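Local coordinates for glutaredoxin-like protein NrdH (Escherichia coli, PDB 1H75) that probably carries electrons to the NrdEF ribonucleotide reductase system, using a redox-active disulfide on a glutaredoxin-like scaffold, at residues M1-Q13 against M21-D34. Numbering follows the deposited sequence.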
loop_
_atom_site.group_PDB
_atom_site.type_symbol
_atom_site.label_atom_id
_atom_site.label_comp_id
_atom_site.label_asym_id
_atom_site.label_seq_id
_atom_site.Cartn_x
_atom_site.Cartn_y
_atom_site.Cartn_z
ATOM N N MET A 1 0.234 -9.521 -11.277
ATOM C CA MET A 1 -0.506 -8.357 -10.706
ATOM C C MET A 1 0.430 -7.491 -9.874
ATOM O O MET A 1 1.048 -7.969 -8.929
ATOM C CB MET A 1 -1.645 -8.832 -9.808
ATOM C CG MET A 1 -2.321 -7.689 -9.069
ATOM S SD MET A 1 -3.339 -8.268 -7.723
ATOM C CE MET A 1 -2.074 -8.863 -6.573
ATOM N N ARG A 2 0.509 -6.215 -10.226
ATOM C CA ARG A 2 1.369 -5.271 -9.530
ATOM C C ARG A 2 0.732 -4.775 -8.228
ATOM O O ARG A 2 -0.439 -4.409 -8.212
ATOM C CB ARG A 2 1.641 -4.072 -10.439
ATOM C CG ARG A 2 2.506 -2.994 -9.817
ATOM C CD ARG A 2 2.291 -1.649 -10.514
ATOM N NE ARG A 2 2.568 -1.699 -11.947
ATOM C CZ ARG A 2 3.761 -1.966 -12.468
ATOM N NH1 ARG A 2 4.796 -2.214 -11.669
ATOM N NH2 ARG A 2 3.928 -1.969 -13.785
ATOM N N ILE A 3 1.509 -4.783 -7.149
ATOM C CA ILE A 3 1.055 -4.291 -5.843
ATOM C C ILE A 3 1.961 -3.105 -5.520
ATOM O O ILE A 3 3.188 -3.242 -5.505
ATOM C CB ILE A 3 1.244 -5.343 -4.726
ATOM C CG1 ILE A 3 0.430 -6.594 -5.054
ATOM C CG2 ILE A 3 0.827 -4.765 -3.373
ATOM C CD1 ILE A 3 0.714 -7.758 -4.119
ATOM N N THR A 4 1.373 -1.933 -5.323
ATOM C CA THR A 4 2.167 -0.760 -4.981
ATOM C C THR A 4 1.741 -0.275 -3.605
ATOM O O THR A 4 0.542 -0.167 -3.329
ATOM C CB THR A 4 1.939 0.386 -5.979
ATOM O OG1 THR A 4 2.259 -0.060 -7.298
ATOM C CG2 THR A 4 2.790 1.589 -5.616
ATOM N N ILE A 5 2.717 -0.006 -2.742
ATOM C CA ILE A 5 2.403 0.500 -1.407
ATOM C C ILE A 5 2.914 1.932 -1.360
ATOM O O ILE A 5 4.118 2.151 -1.523
ATOM C CB ILE A 5 3.128 -0.288 -0.268
ATOM C CG1 ILE A 5 2.781 -1.781 -0.337
ATOM C CG2 ILE A 5 2.746 0.302 1.090
ATOM C CD1 ILE A 5 3.488 -2.652 0.732
ATOM N N TYR A 6 2.008 2.893 -1.169
ATOM C CA TYR A 6 2.401 4.308 -1.053
ATOM C C TYR A 6 2.678 4.483 0.426
ATOM O O TYR A 6 1.798 4.272 1.276
ATOM C CB TYR A 6 1.283 5.225 -1.554
ATOM C CG TYR A 6 1.122 5.082 -3.063
ATOM C CD1 TYR A 6 0.228 4.158 -3.612
ATOM C CD2 TYR A 6 1.930 5.823 -3.939
ATOM C CE1 TYR A 6 0.143 3.973 -5.002
ATOM C CE2 TYR A 6 1.853 5.646 -5.315
ATOM C CZ TYR A 6 0.960 4.721 -5.839
ATOM O OH TYR A 6 0.916 4.550 -7.200
ATOM N N THR A 7 3.891 4.936 0.735
ATOM C CA THR A 7 4.318 4.979 2.117
ATOM C C THR A 7 5.015 6.249 2.617
ATOM O O THR A 7 5.243 7.186 1.859
ATOM C CB THR A 7 5.260 3.761 2.314
ATOM O OG1 THR A 7 5.529 3.555 3.700
ATOM C CG2 THR A 7 6.578 3.987 1.540
ATOM N N ARG A 8 5.353 6.241 3.902
ATOM C CA ARG A 8 6.033 7.352 4.573
ATOM C C ARG A 8 6.921 6.766 5.678
ATOM O O ARG A 8 6.582 5.737 6.257
ATOM C CB ARG A 8 4.980 8.302 5.177
ATOM C CG ARG A 8 5.475 9.204 6.287
ATOM C CD ARG A 8 4.441 10.248 6.619
ATOM N NE ARG A 8 4.193 11.161 5.505
ATOM C CZ ARG A 8 3.102 11.913 5.398
ATOM N NH1 ARG A 8 2.157 11.854 6.332
ATOM N NH2 ARG A 8 2.953 12.728 4.367
ATOM N N ASN A 9 8.059 7.400 5.964
ATOM C CA ASN A 9 8.937 6.897 7.023
ATOM C C ASN A 9 8.280 7.223 8.362
ATOM O O ASN A 9 7.455 8.123 8.445
ATOM C CB ASN A 9 10.327 7.550 6.940
ATOM C CG ASN A 9 11.090 7.153 5.674
ATOM O OD1 ASN A 9 11.421 5.983 5.479
ATOM N ND2 ASN A 9 11.369 8.127 4.810
ATOM N N ASP A 10 8.614 6.467 9.401
ATOM C CA ASP A 10 8.043 6.708 10.724
ATOM C C ASP A 10 6.534 6.455 10.745
ATOM O O ASP A 10 5.814 6.961 11.611
ATOM C CB ASP A 10 8.327 8.150 11.167
ATOM C CG ASP A 10 7.851 8.429 12.576
ATOM O OD1 ASP A 10 8.462 7.888 13.524
ATOM O OD2 ASP A 10 6.863 9.180 12.736
ATOM N N CYS A 11 6.063 5.663 9.785
ATOM C CA CYS A 11 4.644 5.331 9.680
ATOM C C CYS A 11 4.511 3.862 10.098
ATOM O O CYS A 11 4.937 2.955 9.376
ATOM C CB CYS A 11 4.171 5.572 8.230
ATOM S SG CYS A 11 2.568 4.822 7.767
ATOM N N VAL A 12 3.938 3.634 11.277
ATOM C CA VAL A 12 3.789 2.276 11.804
ATOM C C VAL A 12 2.879 1.384 10.957
ATOM O O VAL A 12 3.207 0.213 10.714
ATOM C CB VAL A 12 3.256 2.294 13.249
ATOM C CG1 VAL A 12 3.290 0.879 13.832
ATOM C CG2 VAL A 12 4.104 3.259 14.099
ATOM N N GLN A 13 1.752 1.927 10.504
ATOM C CA GLN A 13 0.838 1.133 9.681
ATOM C C GLN A 13 1.455 0.769 8.342
ATOM O O GLN A 13 1.108 -0.264 7.744
ATOM C CB GLN A 13 -0.498 1.868 9.499
ATOM C CG GLN A 13 -1.277 1.932 10.809
ATOM C CD GLN A 13 -2.702 2.419 10.656
ATOM O OE1 GLN A 13 -3.486 1.869 9.879
ATOM N NE2 GLN A 13 -3.054 3.451 11.418
ATOM N N MET A 21 3.029 -8.211 3.937
ATOM C CA MET A 21 3.178 -8.686 2.564
ATOM C C MET A 21 4.397 -9.608 2.443
ATOM O O MET A 21 4.350 -10.629 1.754
ATOM C CB MET A 21 3.291 -7.499 1.622
ATOM C CG MET A 21 1.992 -6.709 1.599
ATOM S SD MET A 21 1.791 -5.837 0.050
ATOM C CE MET A 21 0.276 -4.877 0.372
ATOM N N GLU A 22 5.487 -9.249 3.111
ATOM C CA GLU A 22 6.684 -10.072 3.067
ATOM C C GLU A 22 6.422 -11.424 3.725
ATOM O O GLU A 22 6.932 -12.455 3.269
ATOM C CB GLU A 22 7.847 -9.345 3.762
ATOM C CG GLU A 22 8.250 -8.062 3.010
ATOM C CD GLU A 22 9.248 -7.188 3.760
ATOM O OE1 GLU A 22 9.900 -6.360 3.088
ATOM O OE2 GLU A 22 9.376 -7.303 4.997
ATOM N N ASN A 23 5.614 -11.422 4.782
ATOM C CA ASN A 23 5.303 -12.652 5.491
ATOM C C ASN A 23 4.528 -13.620 4.594
ATOM O O ASN A 23 4.561 -14.829 4.816
ATOM C CB ASN A 23 4.482 -12.374 6.754
ATOM C CG ASN A 23 5.313 -11.805 7.888
ATOM O OD1 ASN A 23 6.540 -11.791 7.819
ATOM N ND2 ASN A 23 4.644 -11.346 8.944
ATOM N N ARG A 24 3.858 -13.087 3.576
ATOM C CA ARG A 24 3.062 -13.907 2.649
ATOM C C ARG A 24 3.726 -14.149 1.304
ATOM O O ARG A 24 3.107 -14.685 0.373
ATOM C CB ARG A 24 1.703 -13.250 2.435
ATOM C CG ARG A 24 0.868 -13.139 3.710
ATOM C CD ARG A 24 -0.245 -12.116 3.514
ATOM N NE ARG A 24 -1.227 -12.131 4.599
ATOM C CZ ARG A 24 -0.996 -11.696 5.832
ATOM N NH1 ARG A 24 0.194 -11.205 6.157
ATOM N NH2 ARG A 24 -1.966 -11.753 6.741
ATOM N N GLY A 25 4.982 -13.736 1.196
ATOM C CA GLY A 25 5.723 -13.922 -0.038
ATOM C C GLY A 25 5.223 -13.119 -1.231
ATOM O O GLY A 25 5.354 -13.557 -2.378
ATOM N N PHE A 26 4.655 -11.941 -0.977
ATOM C CA PHE A 26 4.166 -11.092 -2.065
ATOM C C PHE A 26 5.258 -10.167 -2.621
ATOM O O PHE A 26 6.137 -9.718 -1.894
ATOM C CB PHE A 26 3.020 -10.172 -1.602
ATOM C CG PHE A 26 1.790 -10.888 -1.104
ATOM C CD1 PHE A 26 0.820 -10.185 -0.397
ATOM C CD2 PHE A 26 1.590 -12.239 -1.347
ATOM C CE1 PHE A 26 -0.329 -10.812 0.059
ATOM C CE2 PHE A 26 0.433 -12.881 -0.890
ATOM C CZ PHE A 26 -0.522 -12.172 -0.190
ATOM N N ASP A 27 5.204 -9.890 -3.916
ATOM C CA ASP A 27 6.163 -8.960 -4.495
ATOM C C ASP A 27 5.422 -7.644 -4.595
ATOM O O ASP A 27 4.265 -7.620 -4.986
ATOM C CB ASP A 27 6.607 -9.401 -5.888
ATOM C CG ASP A 27 7.470 -10.638 -5.844
ATOM O OD1 ASP A 27 8.451 -10.657 -5.071
ATOM O OD2 ASP A 27 7.163 -11.594 -6.578
ATOM N N PHE A 28 6.085 -6.552 -4.224
ATOM C CA PHE A 28 5.452 -5.240 -4.295
ATOM C C PHE A 28 6.494 -4.161 -4.479
ATOM O O PHE A 28 7.687 -4.388 -4.266
ATOM C CB PHE A 28 4.653 -4.955 -3.017
ATOM C CG PHE A 28 5.461 -5.083 -1.765
ATOM C CD1 PHE A 28 6.175 -3.999 -1.268
ATOM C CD2 PHE A 28 5.556 -6.303 -1.110
ATOM C CE1 PHE A 28 6.974 -4.132 -0.137
ATOM C CE2 PHE A 28 6.357 -6.452 0.023
ATOM C CZ PHE A 28 7.067 -5.369 0.511
ATOM N N GLU A 29 6.032 -2.989 -4.899
ATOM C CA GLU A 29 6.895 -1.839 -5.078
ATOM C C GLU A 29 6.449 -0.815 -4.050
ATOM O O GLU A 29 5.287 -0.801 -3.628
ATOM C CB GLU A 29 6.770 -1.262 -6.496
ATOM C CG GLU A 29 5.358 -0.899 -6.936
ATOM C CD GLU A 29 5.326 -0.231 -8.309
ATOM O OE1 GLU A 29 6.336 -0.322 -9.041
ATOM O OE2 GLU A 29 4.286 0.373 -8.662
ATOM N N MET A 30 7.381 0.017 -3.610
ATOM C CA MET A 30 7.036 1.033 -2.641
ATOM C C MET A 30 7.328 2.388 -3.235
ATOM O O MET A 30 8.277 2.543 -4.006
ATOM C CB MET A 30 7.838 0.850 -1.362
ATOM C CG MET A 30 7.560 -0.458 -0.661
ATOM S SD MET A 30 8.507 -0.555 0.842
ATOM C CE MET A 30 7.233 -0.236 2.055
ATOM N N ILE A 31 6.486 3.355 -2.899
ATOM C CA ILE A 31 6.671 4.718 -3.370
ATOM C C ILE A 31 6.471 5.620 -2.180
ATOM O O ILE A 31 5.375 5.686 -1.618
ATOM C CB ILE A 31 5.665 5.088 -4.447
ATOM C CG1 ILE A 31 5.940 4.252 -5.695
ATOM C CG2 ILE A 31 5.722 6.620 -4.717
ATOM C CD1 ILE A 31 5.001 4.516 -6.837
ATOM N N ASN A 32 7.534 6.317 -1.792
ATOM C CA ASN A 32 7.494 7.232 -0.661
ATOM C C ASN A 32 6.793 8.522 -1.099
ATOM O O ASN A 32 7.324 9.247 -1.937
ATOM C CB ASN A 32 8.927 7.560 -0.228
ATOM C CG ASN A 32 8.974 8.362 1.047
ATOM O OD1 ASN A 32 9.556 7.917 2.042
ATOM N ND2 ASN A 32 8.363 9.545 1.041
ATOM N N VAL A 33 5.620 8.805 -0.528
ATOM C CA VAL A 33 4.838 9.979 -0.910
ATOM C C VAL A 33 5.455 11.329 -0.543
ATOM O O VAL A 33 5.054 12.369 -1.086
ATOM C CB VAL A 33 3.385 9.909 -0.341
ATOM C CG1 VAL A 33 2.688 8.655 -0.878
ATOM C CG2 VAL A 33 3.396 9.900 1.171
ATOM N N ASP A 34 6.421 11.323 0.365
ATOM C CA ASP A 34 7.090 12.571 0.738
ATOM C C ASP A 34 8.180 12.891 -0.299
ATOM O O ASP A 34 8.440 14.065 -0.592
ATOM C CB ASP A 34 7.668 12.444 2.156
ATOM C CG ASP A 34 6.579 12.422 3.219
ATOM O OD1 ASP A 34 6.774 11.762 4.248
ATOM O OD2 ASP A 34 5.529 13.064 3.027
HETATM O O HOH W 1 3.746 -6.663 -7.494
HETATM O O HOH W 2 8.818 10.071 4.807
#
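The opening beta-alpha-beta unit of the thioredoxin fold pairs strand 3-7 with the outer strand 29-32 in parallel, helix 12-23 making the crossover. Five backbone hydrogen bonds zip the strands together, from Glu29 N to Ile3 O (2.9 Å) through to Val33 N to Thr7 O, and side chains alternate between two faces. On the helix-covered face, Ile5 CD1 sits over the ring of Phe28, a CH-pi contact 4.0 Å from the ring centroid, and also meets Met21 SD tip to tip; Ile3 CG2 touches the same sulfur at 3.7 Å. Phe28 CG lies between its backbone N and carbonyl carbon (chi1 55°), which turns a face of the ring to Ile5 CD1. Across the sheet, Ile31 runs alongside Tyr6, its CD1 3.7 Å from Tyr6 CE2, and helix 37-45 packs on both. Here too Thr4 OG1 gives a very short hydrogen bond to Glu29 OE2 (2.5 Å), while Arg2 NH1 makes a longer salt bridge to Glu29 OE1. Beyond the strands, Arg8 grips Asp34 side-on, NE to OD1 and NH2 to OD2 (both 2.9 Å), with guanidinium and carboxylate planes only 6° apart. A water joins Asp34 OD1 to Asn9 N. Two-point pairing restricts the rotation of both charged groups; with the water, it ties the type II turn ending at Cys11, the helix N-cap and redox-active disulfide partner of Cys14, to Asp34 just past strand 29-32.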